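PDB 6DG0: Mec-8 protein from Caenorhabditis elegans, which probably binds RNA as a nuclear splicing factor; this chain is its C-terminal RNA recognition motif, held with a short DNA strand. Local coordinates for residues A[31-35]-A[82-86]. The protein carries 2 engineered substitutions. Sequence-based numbering, arbitrary orientation.
Sequences TRLRL and KMADV. With nucleotides of chain D.
R32 and R34, on edge strand 30-37 of the RRM sheet, reach M83 and its neighbours in the C-terminal tail 82-86; residues 83-86 run at 116° to residues 32-34, and the nearest CA atoms across the two segments, those of R34 and M83, are 9.1 Å apart, so side chains bridge the gap. R32 starts with CG between its backbone N and carbonyl carbon (chi1 51°) and then runs extended from CG to NE, carrying the guanidinium out to the tail. There R32 NH1 donates to the A84 backbone O at 2.7 Å, nearly straight at 170°; the oxygen lies in the guanidinium plane, but the donor sits above the carbonyl plane rather than on a lone pair. A longer bond from R32 NH2 to the same oxygen is weak. The two faces of the group are covered from the tail: M83 SD stands 3.3 Å above one, toward the rim, and V86 O lies over the centre of the opposite face, 3.7 Å from R32 CZ. R32 NE is salt-bridged to E47 on strand 42-48. Replacing R32 by alanine is likely to leave A84 O and E47 without these partners and M83 SD without the flat group beside it. The thioether also meets R34, whose CD is 3.4 Å from M83 SD. Beyond CD, the R34 guanidinium lies with one face toward O2 of DC5 of chain D. Charge, thioether and peptide groups thus hold the tail across the sheet, M83 touching F45 and E47 with its N bonded to T5 OG1, while K82 O accepts from DC5 N4 at 3.2 Å and A84 N bonds DC5 O2 weakly, consistent with the tail contributing to nucleic-acid recognition by this RRM.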
loop_
_atom_site.group_PDB
_atom_site.type_symbol
_atom_site.label_atom_id
_atom_site.label_comp_id
_atom_site.label_asym_id
_atom_site.label_seq_id
_atom_site.Cartn_x
_atom_site.Cartn_y
_atom_site.Cartn_z
ATOM N N THR A 31 -7.250 -3.103 -6.898
ATOM C CA THR A 31 -8.271 -2.197 -7.411
ATOM C C THR A 31 -7.781 -0.759 -7.558
ATOM O O THR A 31 -7.823 -0.198 -8.652
ATOM C CB THR A 31 -9.516 -2.200 -6.506
ATOM O OG1 THR A 31 -9.908 -3.552 -6.230
ATOM C CG2 THR A 31 -10.663 -1.467 -7.181
ATOM N N ARG A 32 -7.305 -0.170 -6.465
ATOM C CA ARG A 32 -6.918 1.240 -6.474
ATOM C C ARG A 32 -5.971 1.619 -5.335
ATOM O O ARG A 32 -5.924 0.958 -4.297
ATOM C CB ARG A 32 -8.160 2.133 -6.435
ATOM C CG ARG A 32 -9.135 1.802 -5.332
ATOM C CD ARG A 32 -10.531 2.261 -5.710
ATOM N NE ARG A 32 -11.517 1.943 -4.684
ATOM C CZ ARG A 32 -12.058 2.842 -3.869
ATOM N NH1 ARG A 32 -12.950 2.464 -2.963
ATOM N NH2 ARG A 32 -11.706 4.117 -3.961
ATOM N N LEU A 33 -5.220 2.696 -5.549
ATOM C CA LEU A 33 -4.221 3.172 -4.598
ATOM C C LEU A 33 -4.349 4.677 -4.338
ATOM O O LEU A 33 -4.666 5.444 -5.244
ATOM C CB LEU A 33 -2.815 2.832 -5.116
ATOM C CG LEU A 33 -1.560 3.399 -4.449
ATOM C CD1 LEU A 33 -0.430 2.397 -4.580
ATOM C CD2 LEU A 33 -1.147 4.733 -5.059
ATOM N N ARG A 34 -4.106 5.089 -3.097
ATOM C CA ARG A 34 -4.048 6.510 -2.764
ATOM C C ARG A 34 -2.789 6.848 -1.984
ATOM O O ARG A 34 -2.475 6.210 -0.974
ATOM C CB ARG A 34 -5.280 6.956 -1.968
ATOM C CG ARG A 34 -6.532 7.101 -2.814
ATOM C CD ARG A 34 -7.791 6.636 -2.103
ATOM N NE ARG A 34 -8.595 7.767 -1.638
ATOM C CZ ARG A 34 -9.577 8.324 -2.344
ATOM N NH1 ARG A 34 -9.864 7.865 -3.555
ATOM N NH2 ARG A 34 -10.263 9.350 -1.850
ATOM N N LEU A 35 -2.084 7.868 -2.465
ATOM C CA LEU A 35 -0.807 8.281 -1.903
ATOM C C LEU A 35 -0.976 9.618 -1.185
ATOM O O LEU A 35 -1.326 10.633 -1.795
ATOM C CB LEU A 35 0.256 8.384 -2.995
ATOM C CG LEU A 35 1.682 8.742 -2.572
ATOM C CD1 LEU A 35 2.202 7.746 -1.556
ATOM C CD2 LEU A 35 2.591 8.803 -3.788
ATOM N N LYS A 82 -12.078 0.856 5.679
ATOM C CA LYS A 82 -12.081 0.619 4.246
ATOM C C LYS A 82 -11.904 1.927 3.498
ATOM O O LYS A 82 -12.257 2.993 4.000
ATOM C CB LYS A 82 -13.374 -0.073 3.811
ATOM C CG LYS A 82 -13.623 -1.395 4.510
ATOM C CD LYS A 82 -14.802 -2.125 3.895
ATOM C CE LYS A 82 -14.726 -3.610 4.192
ATOM N NZ LYS A 82 -14.236 -3.878 5.574
ATOM N N MET A 83 -11.369 1.837 2.288
ATOM C CA MET A 83 -11.291 2.996 1.418
ATOM C C MET A 83 -12.707 3.368 1.003
ATOM O O MET A 83 -13.500 2.494 0.648
ATOM C CB MET A 83 -10.415 2.699 0.203
ATOM C CG MET A 83 -10.139 3.884 -0.698
ATOM S SD MET A 83 -9.032 3.419 -2.041
ATOM C CE MET A 83 -7.578 2.925 -1.115
ATOM N N ALA A 84 -13.021 4.658 1.070
ATOM C CA ALA A 84 -14.360 5.157 0.767
ATOM C C ALA A 84 -14.835 4.708 -0.610
ATOM O O ALA A 84 -14.029 4.522 -1.522
ATOM C CB ALA A 84 -14.390 6.675 0.867
ATOM N N ASP A 85 -16.145 4.525 -0.751
ATOM C CA ASP A 85 -16.735 4.099 -2.021
ATOM C C ASP A 85 -16.469 5.120 -3.130
ATOM O O ASP A 85 -15.885 6.176 -2.868
ATOM C CB ASP A 85 -18.237 3.852 -1.862
ATOM C CG ASP A 85 -18.540 2.546 -1.142
ATOM O OD1 ASP A 85 -17.591 1.783 -0.858
ATOM O OD2 ASP A 85 -19.730 2.277 -0.865
ATOM N N VAL A 86 -16.913 4.797 -4.349
ATOM C CA VAL A 86 -16.511 5.473 -5.592
ATOM C C VAL A 86 -15.062 5.155 -5.946
ATOM O O VAL A 86 -14.712 4.000 -6.194
ATOM C CB VAL A 86 -16.674 7.007 -5.532
ATOM C CG1 VAL A 86 -16.342 7.633 -6.888
ATOM C CG2 VAL A 86 -18.067 7.376 -5.064
ATOM P P DC D 5 -7.820 13.644 3.914
ATOM O OP1 DC D 5 -7.180 14.825 3.291
ATOM O OP2 DC D 5 -8.505 13.784 5.219
ATOM O "O5'" DC D 5 -8.869 13.018 2.879
ATOM C "C5'" DC D 5 -8.457 12.735 1.550
ATOM C "C4'" DC D 5 -9.428 11.785 0.866
ATOM O "O4'" DC D 5 -9.379 10.495 1.513
ATOM C "C3'" DC D 5 -10.903 12.205 0.885
ATOM O "O3'" DC D 5 -11.326 12.509 -0.441
ATOM C "C2'" DC D 5 -11.652 10.987 1.455
ATOM C "C1'" DC D 5 -10.621 9.875 1.339
ATOM N N1 DC D 5 -10.775 8.797 2.356
ATOM C C2 DC D 5 -10.920 7.474 1.930
ATOM O O2 DC D 5 -10.906 7.230 0.718
ATOM N N3 DC D 5 -11.062 6.496 2.857
ATOM C C4 DC D 5 -11.071 6.803 4.153
ATOM N N4 DC D 5 -11.215 5.804 5.030
ATOM C C5 DC D 5 -10.930 8.147 4.609
ATOM C C6 DC D 5 -10.788 9.105 3.684
ATOM P P DA D 4 -5.774 9.758 9.108
ATOM O OP1 DA D 4 -4.912 10.640 9.927
ATOM O OP2 DA D 4 -7.088 9.321 9.630
ATOM O "O5'" DA D 4 -6.030 10.443 7.685
ATOM C "C5'" DA D 4 -4.935 10.808 6.850
ATOM C "C4'" DA D 4 -5.388 10.945 5.404
ATOM O "O4'" DA D 4 -5.525 9.625 4.816
ATOM C "C3'" DA D 4 -6.737 11.638 5.218
ATOM O "O3'" DA D 4 -6.714 12.487 4.076
ATOM C "C2'" DA D 4 -7.708 10.474 5.034
ATOM C "C1'" DA D 4 -6.838 9.439 4.331
ATOM N N9 DA D 4 -7.238 8.065 4.624
ATOM C C8 DA D 4 -7.393 7.504 5.862
ATOM N N7 DA D 4 -7.766 6.247 5.831
ATOM C C5 DA D 4 -7.864 5.962 4.478
ATOM C C6 DA D 4 -8.220 4.791 3.779
ATOM N N6 DA D 4 -8.552 3.645 4.384
ATOM N N1 DA D 4 -8.219 4.843 2.432
ATOM C C2 DA D 4 -7.885 5.991 1.830
ATOM N N3 DA D 4 -7.534 7.154 2.378
ATOM C C4 DA D 4 -7.544 7.072 3.718
#